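Local coordinates for extracellular protein containing a SCP domain (Bacillus anthracis, PDB 4IFA), which is of unknown function but is an extracellular protein that joins a CAP-associated N-terminal region to an SCP domain of the cysteine-rich secretory protein family, at residues A[165-170]-A[181-186]; A[287-292]-A[333-338]. All blocks are in the same frame, centred on the assembly; numbering follows the deposited sequence.

Interaction 1. Residues A[165-170]-A[181-186]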
ATOM      1  N   TRP A 165      12.981  -5.745  -9.100  1.00 26.69           N
ATOM      2  CA  TRP A 165      13.182  -5.568  -7.675  1.00 24.52           C
ATOM      3  C   TRP A 165      11.979  -6.004  -6.880  1.00 22.74           C
ATOM      4  O   TRP A 165      10.850  -6.009  -7.376  1.00 22.72           O
ATOM      5  CB  TRP A 165      13.378  -4.074  -7.401  1.00 25.17           C
ATOM      6  CG  TRP A 165      14.433  -3.481  -8.273  1.00 27.91           C
ATOM      7  CD1 TRP A 165      14.261  -2.883  -9.481  1.00 29.30           C
ATOM      8  CD2 TRP A 165      15.846  -3.518  -8.040  1.00 30.48           C
ATOM      9  NE1 TRP A 165      15.485  -2.504 -10.003  1.00 32.05           N
ATOM     10  CE2 TRP A 165      16.470  -2.889  -9.133  1.00 32.04           C
ATOM     11  CE3 TRP A 165      16.640  -4.006  -6.998  1.00 29.36           C
ATOM     12  CZ2 TRP A 165      17.847  -2.729  -9.209  1.00 34.62           C
ATOM     13  CZ3 TRP A 165      18.019  -3.849  -7.087  1.00 33.45           C
ATOM     14  CH2 TRP A 165      18.596  -3.217  -8.169  1.00 32.73           C
ATOM     15  N   ALA A 166      12.201  -6.333  -5.613  1.00 23.00           N
ATOM     16  CA  ALA A 166      11.124  -6.639  -4.668  1.00 22.20           C
ATOM     17  C   ALA A 166      11.348  -5.791  -3.437  1.00 22.74           C
ATOM     18  O   ALA A 166      12.393  -5.869  -2.818  1.00 22.63           O
ATOM     19  CB  ALA A 166      11.093  -8.115  -4.258  1.00 23.61           C
ATOM     20  N   GLN A 167      10.377  -4.963  -3.101  1.00 21.39           N
ATOM     21  CA  GLN A 167      10.386  -4.177  -1.867  1.00 21.54           C
ATOM     22  C   GLN A 167       9.608  -5.015  -0.853  1.00 20.66           C
ATOM     23  O   GLN A 167       8.438  -5.343  -1.066  1.00 20.44           O
ATOM     24  CB  GLN A 167       9.699  -2.833  -2.083  1.00 21.51           C
ATOM     25  CG  GLN A 167       9.720  -1.824  -0.938  1.00 25.92           C
ATOM     26  CD  GLN A 167       9.071  -0.480  -1.353  1.00 27.46           C
ATOM     27  OE1 GLN A 167       8.257  -0.414  -2.279  1.00 28.95           O
ATOM     28  NE2 GLN A 167       9.397   0.570  -0.622  1.00 32.51           N
ATOM     29  N   LEU A 168      10.254  -5.322   0.261  1.00 18.78           N
ATOM     30  CA  LEU A 168       9.715  -6.255   1.263  1.00 19.23           C
ATOM     31  C   LEU A 168       9.207  -5.458   2.445  1.00 19.48           C
ATOM     32  O   LEU A 168       9.992  -4.969   3.249  1.00 20.96           O
ATOM     33  CB  LEU A 168      10.788  -7.267   1.682  1.00 20.01           C
ATOM     34  CG  LEU A 168      11.492  -8.034   0.551  1.00 20.18           C
ATOM     35  CD1 LEU A 168      12.605  -8.924   1.142  1.00 22.85           C
ATOM     36  CD2 LEU A 168      10.511  -8.863  -0.237  1.00 22.75           C
ATOM     37  N   TYR A 169       7.885  -5.343   2.558  1.00 17.92           N
ATOM     38  CA  TYR A 169       7.290  -4.542   3.614  1.00 18.54           C
ATOM     39  C   TYR A 169       7.110  -5.377   4.877  1.00 17.17           C
ATOM     40  O   TYR A 169       6.433  -6.411   4.874  1.00 18.51           O
ATOM     41  CB  TYR A 169       5.946  -3.972   3.176  1.00 16.87           C
ATOM     42  CG  TYR A 169       5.988  -2.774   2.248  1.00 19.77           C
ATOM     43  CD1 TYR A 169       6.427  -1.538   2.707  1.00 24.69           C
ATOM     44  CD2 TYR A 169       5.504  -2.840   0.938  1.00 27.14           C
ATOM     45  CE1 TYR A 169       6.423  -0.422   1.916  1.00 26.84           C
ATOM     46  CE2 TYR A 169       5.476  -1.707   0.143  1.00 29.31           C
ATOM     47  CZ  TYR A 169       5.936  -0.518   0.631  1.00 25.24           C
ATOM     48  OH  TYR A 169       5.862   0.656  -0.108  1.00 23.72           O
ATOM     49  N   PHE A 170       7.709  -4.897   5.967  1.00 17.73           N
ATOM     50  CA  PHE A 170       7.612  -5.541   7.282  1.00 18.67           C
ATOM     51  C   PHE A 170       6.798  -4.698   8.269  1.00 19.30           C
ATOM     52  O   PHE A 170       6.767  -3.475   8.180  1.00 19.99           O
ATOM     53  CB  PHE A 170       9.000  -5.730   7.882  1.00 19.76           C
ATOM     54  CG  PHE A 170       9.778  -6.822   7.254  1.00 20.71           C
ATOM     55  CD1 PHE A 170       9.682  -8.119   7.734  1.00 20.15           C
ATOM     56  CD2 PHE A 170      10.563  -6.586   6.140  1.00 19.10           C
ATOM     57  CE1 PHE A 170      10.378  -9.176   7.103  1.00 21.06           C
ATOM     58  CE2 PHE A 170      11.245  -7.614   5.525  1.00 19.97           C
ATOM     59  CZ  PHE A 170      11.143  -8.900   5.996  1.00 20.52           C
ATOM     60  N   ARG A 181       6.162  -5.579  -2.792  1.00 18.44           N
ATOM     61  CA  ARG A 181       5.964  -4.747  -3.977  1.00 18.37           C
ATOM     62  C   ARG A 181       7.039  -5.054  -4.993  1.00 18.75           C
ATOM     63  O   ARG A 181       8.170  -4.662  -4.824  1.00 19.54           O
ATOM     64  CB  ARG A 181       5.941  -3.240  -3.634  1.00 18.51           C
ATOM     65  CG  ARG A 181       5.545  -2.374  -4.807  1.00 19.84           C
ATOM     66  CD  ARG A 181       6.016  -0.947  -4.623  1.00 20.99           C
ATOM     67  NE  ARG A 181       5.458  -0.218  -3.481  1.00 20.70           N
ATOM     68  CZ  ARG A 181       4.398   0.591  -3.490  1.00 21.30           C
ATOM     69  NH1 ARG A 181       3.656   0.741  -4.552  1.00 19.94           N
ATOM     70  NH2 ARG A 181       4.059   1.241  -2.381  1.00 21.84           N
ATOM     71  N   TYR A 182       6.671  -5.719  -6.095  1.00 18.98           N
ATOM     72  CA  TYR A 182       7.583  -5.995  -7.166  1.00 20.39           C
ATOM     73  C   TYR A 182       7.573  -4.796  -8.112  1.00 20.27           C
ATOM     74  O   TYR A 182       6.507  -4.236  -8.360  1.00 20.74           O
ATOM     75  CB  TYR A 182       7.128  -7.204  -7.971  1.00 21.96           C
ATOM     76  CG  TYR A 182       7.112  -8.490  -7.156  1.00 21.08           C
ATOM     77  CD1 TYR A 182       8.287  -9.056  -6.712  1.00 20.70           C
ATOM     78  CD2 TYR A 182       5.924  -9.162  -6.883  1.00 21.31           C
ATOM     79  CE1 TYR A 182       8.289 -10.245  -5.967  1.00 19.45           C
ATOM     80  CE2 TYR A 182       5.913 -10.340  -6.185  1.00 21.40           C
ATOM     81  CZ  TYR A 182       7.087 -10.901  -5.741  1.00 20.89           C
ATOM     82  OH  TYR A 182       7.054 -12.085  -5.029  1.00 22.94           O
HETATM   83  N   MSE A 183       8.753  -4.410  -8.577  1.00 21.63           N
HETATM   84  CA  MSE A 183       8.879  -3.287  -9.514  1.00 23.09           C
HETATM   85  C   MSE A 183       9.953  -3.514 -10.529  1.00 25.01           C
HETATM   86  O   MSE A 183      11.012  -4.021 -10.184  1.00 25.55           O
HETATM   87  CB  MSE A 183       9.280  -2.030  -8.738  1.00 23.85           C
HETATM   88  CG  MSE A 183       8.270  -1.538  -7.727  1.00 26.11           C
HETATM   89 SE   MSE A 183       8.943   0.043  -6.696  1.00 25.19          SE
HETATM   90  CE  MSE A 183      10.026  -0.961  -5.476  1.00 28.19           C
ATOM     91  N   ASP A 184       9.701  -3.142 -11.783  1.00 27.14           N
ATOM     92  CA  ASP A 184      10.762  -3.121 -12.789  1.00 29.32           C
ATOM     93  C   ASP A 184      11.628  -1.856 -12.521  1.00 30.82           C
ATOM     94  O   ASP A 184      11.315  -1.039 -11.633  1.00 30.53           O
ATOM     95  CB  ASP A 184      10.205  -3.222 -14.243  1.00 30.82           C
ATOM     96  CG  ASP A 184       9.334  -2.045 -14.663  1.00 29.56           C
ATOM     97  OD1 ASP A 184       9.162  -1.055 -13.913  1.00 32.51           O
ATOM     98  OD2 ASP A 184       8.803  -2.116 -15.796  1.00 34.26           O
ATOM     99  N   ASP A 185      12.741  -1.710 -13.247  1.00 33.78           N
ATOM    100  CA  ASP A 185      13.640  -0.571 -13.013  1.00 36.30           C
ATOM    101  C   ASP A 185      12.931   0.790 -13.129  1.00 37.14           C
ATOM    102  O   ASP A 185      13.094   1.676 -12.278  1.00 37.81           O
ATOM    103  CB  ASP A 185      14.779  -0.555 -14.037  1.00 37.78           C
ATOM    104  CG  ASP A 185      15.789  -1.707 -13.882  1.00 38.99           C
ATOM    105  OD1 ASP A 185      15.743  -2.505 -12.928  1.00 38.00           O
ATOM    106  OD2 ASP A 185      16.680  -1.786 -14.756  1.00 44.12           O
ATOM    107  N   GLU A 186      12.142   0.939 -14.189  1.00 39.13           N
ATOM    108  CA  GLU A 186      11.440   2.199 -14.482  1.00 41.20           C
ATOM    109  C   GLU A 186      10.489   2.559 -13.335  1.00 38.61           C
ATOM    110  O   GLU A 186      10.441   3.698 -12.862  1.00 38.58           O
ATOM    111  CB  GLU A 186      10.683   2.096 -15.819  1.00 43.37           C
ATOM    112  CG  GLU A 186      11.488   1.599 -17.069  1.00 51.33           C
ATOM    113  CD  GLU A 186      12.476   2.591 -17.677  1.00 59.66           C
ATOM    114  OE1 GLU A 186      12.054   3.685 -18.126  1.00 63.94           O
ATOM    115  OE2 GLU A 186      13.678   2.233 -17.785  1.00 63.86           O
TER

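Interaction 2. Residues A[287-292]-A[333-338]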
ATOM      1  N   ALA A 287     -14.374   8.317  17.609  1.00 25.05           N
ATOM      2  CA  ALA A 287     -13.665   8.614  16.372  1.00 23.77           C
ATOM      3  C   ALA A 287     -12.160   8.632  16.605  1.00 23.71           C
ATOM      4  O   ALA A 287     -11.683   8.882  17.724  1.00 27.00           O
ATOM      5  CB  ALA A 287     -14.096   9.931  15.778  1.00 24.73           C
ATOM      6  N   GLY A 288     -11.435   8.352  15.543  1.00 22.11           N
ATOM      7  CA  GLY A 288      -9.966   8.424  15.540  1.00 21.09           C
ATOM      8  C   GLY A 288      -9.473   8.806  14.161  1.00 21.31           C
ATOM      9  O   GLY A 288     -10.184   8.656  13.185  1.00 20.69           O
ATOM     10  N   GLU A 289      -8.244   9.311  14.091  1.00 20.37           N
ATOM     11  CA  GLU A 289      -7.680   9.753  12.816  1.00 19.21           C
ATOM     12  C   GLU A 289      -6.215   9.410  12.660  1.00 19.27           C
ATOM     13  O   GLU A 289      -5.451   9.599  13.589  1.00 20.16           O
ATOM     14  CB  GLU A 289      -7.807  11.268  12.697  1.00 21.29           C
ATOM     15  CG  GLU A 289      -7.101  11.923  11.502  1.00 20.07           C
ATOM     16  CD  GLU A 289      -7.487  13.384  11.398  1.00 23.33           C
ATOM     17  OE1 GLU A 289      -6.857  14.226  12.089  1.00 24.04           O
ATOM     18  OE2 GLU A 289      -8.437  13.662  10.650  1.00 21.77           O
ATOM     19  N   ASN A 290      -5.851   8.955  11.452  1.00 18.17           N
ATOM     20  CA  ASN A 290      -4.458   8.848  11.062  1.00 18.52           C
ATOM     21  C   ASN A 290      -4.258   9.760   9.847  1.00 18.55           C
ATOM     22  O   ASN A 290      -5.038   9.713   8.913  1.00 18.02           O
ATOM     23  CB  ASN A 290      -4.042   7.420  10.657  1.00 18.48           C
ATOM     24  CG  ASN A 290      -3.944   6.485  11.816  1.00 18.01           C
ATOM     25  OD1 ASN A 290      -3.740   6.903  12.956  1.00 19.01           O
ATOM     26  ND2 ASN A 290      -4.019   5.168  11.534  1.00 18.22           N
ATOM     27  N   ILE A 291      -3.175  10.525   9.861  1.00 18.22           N
ATOM     28  CA  ILE A 291      -2.789  11.402   8.762  1.00 18.00           C
ATOM     29  C   ILE A 291      -1.370  11.078   8.295  1.00 17.57           C
ATOM     30  O   ILE A 291      -0.522  10.618   9.062  1.00 18.87           O
ATOM     31  CB  ILE A 291      -2.934  12.937   9.102  1.00 18.19           C
ATOM     32  CG1 ILE A 291      -2.281  13.266  10.432  1.00 20.57           C
ATOM     33  CG2 ILE A 291      -4.423  13.332   9.082  1.00 20.70           C
ATOM     34  CD1 ILE A 291      -2.279  14.799  10.748  1.00 23.03           C
ATOM     35  N   ALA A 292      -1.147  11.268   6.989  1.00 18.46           N
ATOM     36  CA  ALA A 292       0.154  11.065   6.361  1.00 18.51           C
ATOM     37  C   ALA A 292       0.310  12.006   5.195  1.00 19.87           C
ATOM     38  O   ALA A 292      -0.663  12.387   4.553  1.00 19.28           O
ATOM     39  CB  ALA A 292       0.258   9.634   5.825  1.00 19.77           C
ATOM     40  N   THR A 333      -5.703  10.645   4.684  1.00 18.00           N
ATOM     41  CA  THR A 333      -6.373  10.680   5.969  1.00 18.23           C
ATOM     42  C   THR A 333      -7.325   9.511   6.149  1.00 17.47           C
ATOM     43  O   THR A 333      -8.182   9.274   5.309  1.00 19.09           O
ATOM     44  CB  THR A 333      -7.206  11.989   6.106  1.00 18.40           C
ATOM     45  OG1 THR A 333      -6.341  13.132   6.028  1.00 19.29           O
ATOM     46  CG2 THR A 333      -7.974  12.080   7.413  1.00 19.48           C
ATOM     47  N   GLN A 334      -7.162   8.806   7.265  1.00 17.16           N
ATOM     48  CA  GLN A 334      -8.132   7.810   7.723  1.00 17.70           C
ATOM     49  C   GLN A 334      -8.939   8.432   8.839  1.00 17.56           C
ATOM     50  O   GLN A 334      -8.356   8.941   9.813  1.00 18.44           O
ATOM     51  CB  GLN A 334      -7.442   6.577   8.307  1.00 18.74           C
ATOM     52  CG  GLN A 334      -6.744   5.679   7.317  1.00 18.07           C
ATOM     53  CD  GLN A 334      -6.015   4.524   7.987  1.00 17.99           C
ATOM     54  OE1 GLN A 334      -5.325   4.703   8.994  1.00 18.10           O
ATOM     55  NE2 GLN A 334      -6.179   3.304   7.442  1.00 17.99           N
ATOM     56  N   ASN A 335     -10.267   8.323   8.748  1.00 18.30           N
ATOM     57  CA  ASN A 335     -11.153   8.676   9.850  1.00 17.90           C
ATOM     58  C   ASN A 335     -11.927   7.408  10.227  1.00 18.45           C
ATOM     59  O   ASN A 335     -12.706   6.846   9.450  1.00 19.37           O
ATOM     60  CB  ASN A 335     -12.073   9.860   9.544  1.00 19.12           C
ATOM     61  CG  ASN A 335     -11.363  11.205   9.576  1.00 20.23           C
ATOM     62  OD1 ASN A 335     -10.149  11.329   9.940  1.00 22.30           O
ATOM     63  ND2 ASN A 335     -12.096  12.232   9.185  1.00 19.29           N
ATOM     64  N   PHE A 336     -11.679   6.944  11.450  1.00 18.88           N
ATOM     65  CA  PHE A 336     -12.288   5.752  12.009  1.00 19.35           C
ATOM     66  C   PHE A 336     -13.460   6.194  12.869  1.00 19.66           C
ATOM     67  O   PHE A 336     -13.374   7.203  13.578  1.00 20.48           O
ATOM     68  CB  PHE A 336     -11.289   5.019  12.941  1.00 18.95           C
ATOM     69  CG  PHE A 336     -10.044   4.500  12.279  1.00 18.24           C
ATOM     70  CD1 PHE A 336      -9.991   3.185  11.858  1.00 19.72           C
ATOM     71  CD2 PHE A 336      -8.932   5.310  12.113  1.00 18.35           C
ATOM     72  CE1 PHE A 336      -8.855   2.685  11.262  1.00 20.53           C
ATOM     73  CE2 PHE A 336      -7.794   4.830  11.488  1.00 18.76           C
ATOM     74  CZ  PHE A 336      -7.766   3.508  11.073  1.00 19.91           C
ATOM     75  N   ILE A 337     -14.553   5.435  12.836  1.00 20.60           N
ATOM     76  CA  ILE A 337     -15.708   5.711  13.688  1.00 22.37           C
ATOM     77  C   ILE A 337     -16.291   4.450  14.287  1.00 23.07           C
ATOM     78  O   ILE A 337     -16.032   3.326  13.846  1.00 21.97           O
ATOM     79  CB  ILE A 337     -16.852   6.461  12.961  1.00 24.72           C
ATOM     80  CG1 ILE A 337     -17.352   5.657  11.748  1.00 25.56           C
ATOM     81  CG2 ILE A 337     -16.356   7.872  12.481  1.00 25.15           C
ATOM     82  CD1 ILE A 337     -18.668   6.225  11.169  1.00 31.36           C
ATOM     83  N   ARG A 338     -17.016   4.665  15.376  1.00 22.65           N
ATOM     84  CA  ARG A 338     -17.832   3.653  16.004  1.00 24.06           C
ATOM     85  C   ARG A 338     -19.258   4.146  15.940  1.00 26.76           C
ATOM     86  O   ARG A 338     -19.558   5.267  16.377  1.00 27.95           O
ATOM     87  CB  ARG A 338     -17.484   3.413  17.488  1.00 25.23           C
ATOM     88  CG  ARG A 338     -18.393   2.375  18.139  1.00 25.56           C
ATOM     89  CD  ARG A 338     -18.037   2.174  19.597  1.00 27.18           C
ATOM     90  NE  ARG A 338     -18.907   1.215  20.259  1.00 29.59           N
ATOM     91  CZ  ARG A 338     -18.722  -0.098  20.316  1.00 28.69           C
ATOM     92  NH1 ARG A 338     -17.682  -0.662  19.697  1.00 28.31           N
ATOM     93  NH2 ARG A 338     -19.592  -0.850  20.974  1.00 33.61           N
TER

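Interaction 1. Residues A[165-170]-A[181-186]
Tyr169, Gln167 and Arg181 meet through their polar ends on one face of two antiparallel strands. Arg181 NH2 donates to Tyr169 OH over 3.0 Å along a nearly straight path, and the hydroxyl oxygen lies in the guanidinium plane, at its edge. NE of the same group reaches Gln167 OE1 at 3.1 Å, but the bond is bent and weak. Gln167 and Arg181 run side by side in the same direction: each carries CG anti to the backbone N (chi1 -175° and -172°), Gln167 then stays extended, and Arg181 bends at chi3, which turns its guanidinium toward the tyrosine. Next along this face, the methyl CE of Met183, a selenomethionine, sits 3.7 Å from Gln167 OE1.

At the far end, Trp165 NE1 bonds to Asp185 OD1 at 2.9 Å. OD1 is met on its anti side but from well out of the carboxylate plane, and the bond is bent, leaving the indole plane at a slant as well. Beneath these side chains is the backbone pairing of the beta hairpin formed by strands 164-171 and 176-183, part of a larger antiparallel sheet. Trp165 with Met183 and Gln167 with Arg181 are hydrogen-bonded pairs, and Gln167 N to Arg181 O (2.8 Å) is almost linear. Between them lies the non-hydrogen-bonded pair Ala166 and Tyr182, whose side chains touch on the other face, Ala166 CB standing 3.8 Å from Tyr182 CD1.

Further out, Asp297 forms a salt bridge with Arg181 NH1, so the buried guanidinium is gripped from both the hairpin and the region preceding helix 298-306. That helix packs against Tyr169 through Val299, Ala300 and Gln303. Asp184 is the N-cap of helix 185-191, its OD1 bonding to Thr187 OG1, and Asp185, the partner of the indole, follows it in the first turn.

Interaction 2. Residues A[287-292]-A[333-338]
Asn290 ND2 donates to Gln334 OE1 between the side chains of a hydrogen-bonded residue pair on two antiparallel strands, at 2.9 Å and almost in line with the C=O bond, with OE1 somewhat out of the amide plane of Asn290. The matching first torsions (chi1 -72° and -71°) send both chains the same way off the sheet, which brings the two amides alongside with planes 30° apart. Asn290 is held at both ends of its amide, ND2 also giving a bond to His311 O and OD1 taking one from Asn314 ND2. Phe336 continues this face: its CE2 approaches Asn290 ND2 at 3.8 Å, with ring and amide planes steeply inclined, while Gly288 O lies at the ring edge, in plane, 3.7 Å from CD2.

Strands 286-293 and 331-338 belong to the mixed central sheet of the SCP domain, an alpha/beta fold, in which 286-293 is an outermost strand. Gly288 pairs with Phe336 and Asn290 with Gln334, each through two backbone hydrogen bonds; Gln334 N to Asn290 O is 2.8 Å.

On the other face, extended Glu289 slants across Thr333, bringing OE2 to 3.6 Å from Thr333 CG2. Its carboxylate is buried and doubly held, OE2 by a salt bridge to Arg276 and OE1 by His265 ND1. Farther along, the methyl CG2 of Ile291 rests 3.6 Å from Thr333 OG1, which is hydrogen-bonded to Ser254 of helix 244-260.

In the fold
Following the chain from the N terminus, interaction 1 comes first and is local: its segments are separated by 10 residues, and it closes the 164-171/176-183 hairpin inside the CAP-associated N-terminal region. The chain then runs through helices 210-234, 244-260 and 273-279 before strand 286-293 opens interaction 2, which closes a longer loop of 40 residues containing helices 298-306 and 309-315 and strand 322-328. The two contacts are in series and neither cross nor nest. The centres of interaction 1 and interaction 2 are about 28 Å apart, on opposite sides of the chain's centre. Helix 298-306, within the loop closed by interaction 2, touches side chains of both contacts and so bridges the two regions.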